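Local coordinates for protein cellulase (glycosyl hydrolase family 5) (Bacteroides ovatus, PDB 3ZMR) that hydrolyses internal beta-1,4-glucosidic bonds of the xyloglucan backbone with retention of anomeric configuration, releasing xyloglucan oligosaccharides, at residues Val306-Thr311 against Leu333-Tyr338; Ala376-Leu381 against Lys425-Asn430. All coordinates share one frame; numbering follows the deposited sequence. Where two conformers were deposited one is given.

Interaction 1. Residues Val306-Thr311 against Leu333-Tyr338; sequences VQAYNT and LECHYY. With BGC (beta-D-glucopyranose), chain C; GLC (alpha-D-glucopyranose), chain L.
Val306 opens the contact through its carbonyl: its O accepts the backbone N of Glu334 at 2.8 Å. With the bond from Ala308 N to Glu334 O, this gives the parallel ladder between strands 304-307 and 331-337, adjacent strands of the (beta/alpha)8 (TIM) barrel joined through helix 313-319 as a beta-alpha-beta unit. Gln307 and Glu334 lie side by side on the same face of that sheet, pointing the same way. The glutamine chain bends at chi2 (64°), which brings NE2 to 2.8 Å from Glu334 OE1, on the anti side, somewhat tilted out of both planes; amide and carboxylate planes are 81° apart, and OE1 of the amide goes to Thr260. Ala308 leaves this polar row and sets its CB against Cys335 SG, 4.0 Å away.

After the turn, Thr311 O takes His336 N at 2.8 Å. The methyl CG2 of Thr311 then sits over the imidazole face, 3.8 Å from the ring centroid and 6° off the normal, a well-centred CH-pi contact. His336 NE2 donates to Glu334 OE2 at 2.8 Å in the plane of the imidazole, but reaching OE2 from above the carboxylate plane, while ND1 is hydrogen-bonded to Glu262, the proton donor by similarity. Glu334 OE2 also forms a salt bridge with Arg172.

The methyl over its face and the hydrogen bonds at both nitrogens leave His336, which lines the glucose pocket, little freedom to tilt or turn. Glu334, held by Gln307 and Arg172, is placed to act as a second-shell carboxylate, probably orienting this histidine beside Glu262.

Interaction 2. Residues Ala376-Leu381 against Lys425-Asn430; sequences ATLSSL and KTCVKN
Thr426 O is gripped twice by Asn430, by its side-chain ND2 at 3.0 Å and by its backbone N at 3.2 Å, the two donors arriving from opposite faces of the carbonyl plane. The amide bond is moderately straight (N-H...O 157°), and the acceptor lies close to the plane of the Asn430 amide. Asn430 is the first residue to leave helical backbone angles after helix 406-429, and its side chain folds back on the last turn, as the ND2 bond to Thr426 O shows. With CG anti to the carbonyl carbon (chi1 -77°), the other end of the amide is presented to segment 376-381: OD1 rests 3.3 Å from Ser379 CA and 3.6 Å from Ser379 CB. These are carbon contacts; the hydroxyl of Ser379 bonds instead to Glu375 O, within its own helix. Replacing this asparagine by an alanine is likely to leave Thr426 O with the backbone donor but no side-chain one, and to open a gap beside Ser379 CA and CB.

The apolar half of the contact belongs to Leu378, whose side chain crosses that of Thr426 at about a right angle. The threonine methyl CG2 touches both Leu378 CD1 and Leu378 CB, each at 3.8 Å, while the hydroxyl of Thr426 is bonded to Tyr422 O. Cys427 meets the same leucine branch, with SG 4.1 Å from Leu378 CD1.

The contact thus joins the C-terminal part of helix 371-379 to the last turn of helix 406-429, through Leu378 against Thr426 and Cys427 and the Asn430 amide against Ser379, burying 208 Å² in all. Leu432 touches both Leu378 and Cys427; Cys427 also reaches Ile393 of barrel strand 391-396, and Leu378 packs on Tyr337 of strand 331-337.

Both interactions belong to the eight-stranded parallel barrel of the family 5 catalytic module, and they follow in series along the chain, interaction 1 closing before interaction 2 opens. Their centres are 14 Å apart. Interaction 1 pairs neighbouring barrel strands 304-307 and 331-337 and continues into the glucose pocket; interaction 2 joins helices 371-379 and 406-429 in the layer outside the barrel. Strand 331-337 connects them: Tyr337 CE1 lies 3.7 Å from Thr377 CG2, and Cys335 SG is 4.2 Å from Leu381 CD2. One strand thus carries His336 at the active site while Cys335 and Tyr337 pack against segment 376-381, linking the catalytic centre to the helical shell.

Interaction 1. Residues Val306-Thr311 against Leu333-Tyr338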
loop_
_atom_site.group_PDB
_atom_site.type_symbol
_atom_site.label_atom_id
_atom_site.label_comp_id
_atom_site.label_asym_id
_atom_site.label_seq_id
_atom_site.Cartn_x
_atom_site.Cartn_y
_atom_site.Cartn_z
ATOM N N VAL A 306 0.078 -1.989 -2.699
ATOM C CA VAL A 306 -0.195 -0.577 -2.648
ATOM C C VAL A 306 -0.881 -0.231 -1.334
ATOM O O VAL A 306 -1.506 -1.089 -0.699
ATOM C CB VAL A 306 -1.016 -0.112 -3.888
ATOM C CG1 VAL A 306 -0.177 -0.263 -5.157
ATOM C CG2 VAL A 306 -2.371 -0.812 -3.978
ATOM N N GLN A 307 -0.713 1.022 -0.885
ATOM C CA GLN A 307 -1.062 1.385 0.478
ATOM C C GLN A 307 -2.286 2.273 0.590
ATOM O O GLN A 307 -2.532 3.153 -0.257
ATOM C CB GLN A 307 0.104 2.136 1.115
ATOM C CG GLN A 307 1.343 1.291 1.358
ATOM C CD GLN A 307 1.958 0.775 0.082
ATOM O OE1 GLN A 307 2.213 1.539 -0.879
ATOM N NE2 GLN A 307 2.222 -0.521 0.048
ATOM N N ALA A 308 -3.055 2.035 1.638
ATOM C CA ALA A 308 -4.084 2.994 2.053
ATOM C C ALA A 308 -3.434 4.294 2.541
ATOM O O ALA A 308 -2.252 4.316 2.890
ATOM C CB ALA A 308 -4.932 2.397 3.143
ATOM N N TYR A 309 -4.219 5.362 2.545
ATOM C CA TYR A 309 -3.764 6.654 3.044
ATOM C C TYR A 309 -3.375 6.457 4.523
ATOM O O TYR A 309 -4.160 5.920 5.293
ATOM C CB TYR A 309 -4.854 7.709 2.887
ATOM C CG TYR A 309 -4.343 9.123 3.096
ATOM C CD1 TYR A 309 -4.225 9.659 4.374
ATOM C CD2 TYR A 309 -3.959 9.918 2.019
ATOM C CE1 TYR A 309 -3.724 10.937 4.569
ATOM C CE2 TYR A 309 -3.485 11.217 2.206
ATOM C CZ TYR A 309 -3.360 11.711 3.484
ATOM O OH TYR A 309 -2.882 12.995 3.628
ATOM N N ASN A 310 -2.157 6.889 4.903
ATOM C CA ASN A 310 -1.687 6.700 6.290
ATOM C C ASN A 310 -1.576 5.205 6.670
ATOM O O ASN A 310 -1.468 4.883 7.856
ATOM C CB ASN A 310 -2.649 7.353 7.324
ATOM C CG ASN A 310 -2.445 8.854 7.537
ATOM O OD1 ASN A 310 -1.610 9.519 6.928
ATOM N ND2 ASN A 310 -3.247 9.385 8.428
ATOM N N THR A 311 -1.672 4.309 5.684
ATOM C CA THR A 311 -1.925 2.838 5.908
ATOM C C THR A 311 -3.108 2.600 6.891
ATOM O O THR A 311 -3.181 1.596 7.583
ATOM C CB THR A 311 -0.689 2.032 6.321
ATOM O OG1 THR A 311 -0.152 2.560 7.541
ATOM C CG2 THR A 311 0.334 2.040 5.234
ATOM N N LEU A 333 -3.647 -4.814 -1.209
ATOM C CA LEU A 333 -3.738 -3.609 -0.375
ATOM C C LEU A 333 -2.930 -3.831 0.903
ATOM O O LEU A 333 -2.916 -4.947 1.462
ATOM C CB LEU A 333 -5.199 -3.360 0.031
ATOM C CG LEU A 333 -5.460 -2.260 1.064
ATOM C CD1 LEU A 333 -5.130 -0.898 0.487
ATOM C CD2 LEU A 333 -6.916 -2.273 1.453
ATOM N N GLU A 334 -2.284 -2.757 1.384
ATOM C CA GLU A 334 -1.588 -2.747 2.679
ATOM C C GLU A 334 -2.177 -1.688 3.615
ATOM O O GLU A 334 -2.310 -0.524 3.250
ATOM C CB GLU A 334 -0.093 -2.481 2.497
ATOM C CG GLU A 334 0.688 -2.368 3.800
ATOM C CD GLU A 334 2.174 -2.215 3.621
ATOM O OE1 GLU A 334 2.631 -1.947 2.464
ATOM O OE2 GLU A 334 2.900 -2.349 4.656
ATOM N N CYS A 335 -2.473 -2.135 4.839
ATOM C CA CYS A 335 -2.763 -1.284 5.978
ATOM C C CYS A 335 -1.827 -1.673 7.115
ATOM O O CYS A 335 -1.253 -2.774 7.119
ATOM C CB CYS A 335 -4.202 -1.451 6.462
ATOM S SG CYS A 335 -5.462 -1.006 5.229
ATOM N N HIS A 336 -1.672 -0.762 8.073
ATOM C CA HIS A 336 -0.992 -1.052 9.319
ATOM C C HIS A 336 -2.016 -0.977 10.428
ATOM O O HIS A 336 -3.051 -0.333 10.272
ATOM C CB HIS A 336 0.179 -0.086 9.545
ATOM C CG HIS A 336 1.246 -0.154 8.504
ATOM N ND1 HIS A 336 2.258 0.771 8.403
ATOM C CD2 HIS A 336 1.469 -1.061 7.524
ATOM C CE1 HIS A 336 3.043 0.440 7.392
ATOM N NE2 HIS A 336 2.574 -0.657 6.834
ATOM N N TYR A 337 -1.723 -1.596 11.566
ATOM C CA TYR A 337 -2.737 -1.669 12.645
ATOM C C TYR A 337 -2.034 -1.624 13.999
ATOM O O TYR A 337 -1.351 -2.567 14.390
ATOM C CB TYR A 337 -3.602 -2.934 12.541
ATOM C CG TYR A 337 -4.765 -2.882 13.494
ATOM C CD1 TYR A 337 -5.858 -2.054 13.256
ATOM C CD2 TYR A 337 -4.736 -3.603 14.682
ATOM C CE1 TYR A 337 -6.893 -1.975 14.166
ATOM C CE2 TYR A 337 -5.768 -3.545 15.594
ATOM C CZ TYR A 337 -6.856 -2.725 15.324
ATOM O OH TYR A 337 -7.898 -2.643 16.221
ATOM N N TYR A 338 -2.248 -0.518 14.691
ATOM C CA TYR A 338 -1.645 -0.284 16.016
ATOM C C TYR A 338 -2.665 0.159 17.081
ATOM O O TYR A 338 -2.287 0.636 18.145
ATOM C CB TYR A 338 -0.523 0.733 15.907
ATOM C CG TYR A 338 0.742 0.242 15.242
ATOM C CD1 TYR A 338 1.568 -0.663 15.883
ATOM C CD2 TYR A 338 1.123 0.701 13.984
ATOM C CE1 TYR A 338 2.755 -1.079 15.302
ATOM C CE2 TYR A 338 2.304 0.295 13.403
ATOM C CZ TYR A 338 3.131 -0.586 14.068
ATOM O OH TYR A 338 4.343 -0.982 13.543
HETATM C C2 BGC C . 5.912 3.046 10.480
HETATM C C3 BGC C . 7.082 2.483 11.304
HETATM C C4 BGC C . 6.999 2.877 12.775
HETATM C C5 BGC C . 5.594 2.442 13.214
HETATM C C6 BGC C . 5.387 2.694 14.698
HETATM C C1 BGC C . 4.506 2.888 11.076
HETATM O O2 BGC C . 5.929 2.445 9.186
HETATM O O3 BGC C . 8.317 2.970 10.737
HETATM O O4 BGC C . 8.094 2.270 13.519
HETATM O O5 BGC C . 4.575 3.148 12.480
HETATM O O6 BGC C . 5.813 4.042 14.960
HETATM C C1 GLC L . 4.730 2.564 11.376
HETATM C C2 GLC L . 6.008 2.920 10.626
HETATM C C3 GLC L . 7.256 2.420 11.357
HETATM C C4 GLC L . 7.182 2.952 12.792
HETATM C C5 GLC L . 5.806 2.664 13.410
HETATM C C6 GLC L . 5.656 3.142 14.851
HETATM O O2 GLC L . 5.912 2.423 9.317
HETATM O O3 GLC L . 8.468 2.781 10.658
HETATM O O4 GLC L . 8.181 2.273 13.502
HETATM O O5 GLC L . 4.783 3.220 12.615
HETATM O O6 GLC L . 6.046 2.066 15.683
#

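Interaction 2. Residues Ala376-Leu381 against Lys425-Asn430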
loop_
_atom_site.group_PDB
_atom_site.type_symbol
_atom_site.label_atom_id
_atom_site.label_comp_id
_atom_site.label_asym_id
_atom_site.label_seq_id
_atom_site.Cartn_x
_atom_site.Cartn_y
_atom_site.Cartn_z
ATOM N N ALA A 376 -14.206 -5.233 14.870
ATOM C CA ALA A 376 -14.951 -4.334 13.978
ATOM C C ALA A 376 -14.036 -3.723 12.928
ATOM O O ALA A 376 -14.364 -3.653 11.737
ATOM C CB ALA A 376 -15.640 -3.236 14.768
ATOM N N THR A 377 -12.884 -3.229 13.357
ATOM C CA THR A 377 -12.004 -2.560 12.396
ATOM C C THR A 377 -11.402 -3.539 11.375
ATOM O O THR A 377 -11.454 -3.316 10.147
ATOM C CB THR A 377 -10.876 -1.823 13.120
ATOM O OG1 THR A 377 -11.467 -0.803 13.943
ATOM C CG2 THR A 377 -9.861 -1.232 12.103
ATOM N N LEU A 378 -10.879 -4.657 11.844
ATOM C CA LEU A 378 -10.236 -5.592 10.921
ATOM C C LEU A 378 -11.267 -6.275 10.000
ATOM O O LEU A 378 -11.007 -6.478 8.804
ATOM C CB LEU A 378 -9.364 -6.600 11.656
ATOM C CG LEU A 378 -8.107 -6.004 12.323
ATOM C CD1 LEU A 378 -7.354 -7.095 13.085
ATOM C CD2 LEU A 378 -7.218 -5.297 11.281
ATOM N N SER A 379 -12.475 -6.551 10.504
ATOM C CA SER A 379 -13.538 -7.139 9.673
ATOM C C SER A 379 -14.061 -6.176 8.604
ATOM O O SER A 379 -14.598 -6.619 7.584
ATOM C CB SER A 379 -14.675 -7.685 10.521
ATOM O OG SER A 379 -15.482 -6.689 11.050
ATOM N N SER A 380 -13.907 -4.865 8.809
ATOM C CA SER A 380 -14.334 -3.866 7.818
ATOM C C SER A 380 -13.562 -4.003 6.482
ATOM O O SER A 380 -14.012 -3.565 5.438
ATOM C CB SER A 380 -14.253 -2.423 8.381
ATOM O OG SER A 380 -12.912 -1.946 8.431
ATOM N N LEU A 381 -12.417 -4.657 6.537
ATOM C CA LEU A 381 -11.606 -4.970 5.346
ATOM C C LEU A 381 -12.176 -6.079 4.466
ATOM O O LEU A 381 -11.669 -6.331 3.370
ATOM C CB LEU A 381 -10.168 -5.300 5.752
ATOM C CG LEU A 381 -9.402 -4.095 6.345
ATOM C CD1 LEU A 381 -8.169 -4.621 7.076
ATOM C CD2 LEU A 381 -9.035 -3.139 5.222
ATOM N N LYS A 425 -5.323 -13.897 15.310
ATOM C CA LYS A 425 -6.536 -14.721 15.077
ATOM C C LYS A 425 -7.582 -13.936 14.298
ATOM O O LYS A 425 -8.277 -14.505 13.440
ATOM C CB LYS A 425 -7.098 -15.336 16.380
ATOM C CG LYS A 425 -8.202 -14.608 17.110
ATOM C CD LYS A 425 -8.640 -15.418 18.339
ATOM C CE LYS A 425 -9.820 -14.790 19.055
ATOM N NZ LYS A 425 -10.091 -15.462 20.365
ATOM N N THR A 426 -7.743 -12.652 14.598
ATOM C CA THR A 426 -8.722 -11.836 13.896
ATOM C C THR A 426 -8.315 -11.643 12.432
ATOM O O THR A 426 -9.145 -11.693 11.519
ATOM C CB THR A 426 -8.914 -10.484 14.615
ATOM O OG1 THR A 426 -9.329 -10.748 15.953
ATOM C CG2 THR A 426 -9.987 -9.628 13.947
ATOM N N CYS A 427 -7.039 -11.451 12.190
ATOM C CA CYS A 427 -6.551 -11.397 10.802
ATOM C C CYS A 427 -6.837 -12.700 10.046
ATOM O O CYS A 427 -7.342 -12.683 8.925
ATOM C CB CYS A 427 -5.054 -11.095 10.763
ATOM S SG CYS A 427 -4.609 -9.385 11.168
ATOM N N VAL A 428 -6.504 -13.832 10.654
ATOM C CA VAL A 428 -6.767 -15.149 10.050
ATOM C C VAL A 428 -8.257 -15.316 9.692
ATOM O O VAL A 428 -8.591 -15.720 8.552
ATOM C CB VAL A 428 -6.318 -16.332 10.937
ATOM C CG1 VAL A 428 -6.762 -17.672 10.318
ATOM C CG2 VAL A 428 -4.811 -16.283 11.166
ATOM N N LYS A 429 -9.130 -14.962 10.627
ATOM C CA LYS A 429 -10.583 -15.075 10.424
ATOM C C LYS A 429 -11.020 -14.272 9.200
ATOM O O LYS A 429 -11.924 -14.666 8.481
ATOM C CB LYS A 429 -11.347 -14.598 11.679
ATOM C CG LYS A 429 -12.859 -14.756 11.622
ATOM C CD LYS A 429 -13.542 -14.260 12.905
ATOM C CE LYS A 429 -15.063 -14.199 12.749
ATOM N NZ LYS A 429 -15.514 -13.032 11.936
ATOM N N ASN A 430 -10.355 -13.146 8.990
ATOM C CA ASN A 430 -10.702 -12.187 7.949
ATOM C C ASN A 430 -9.849 -12.307 6.683
ATOM O O ASN A 430 -9.953 -11.462 5.773
ATOM C CB ASN A 430 -10.673 -10.778 8.533
ATOM C CG ASN A 430 -11.901 -10.506 9.358
ATOM O OD1 ASN A 430 -12.974 -10.322 8.798
ATOM N ND2 ASN A 430 -11.767 -10.521 10.683
#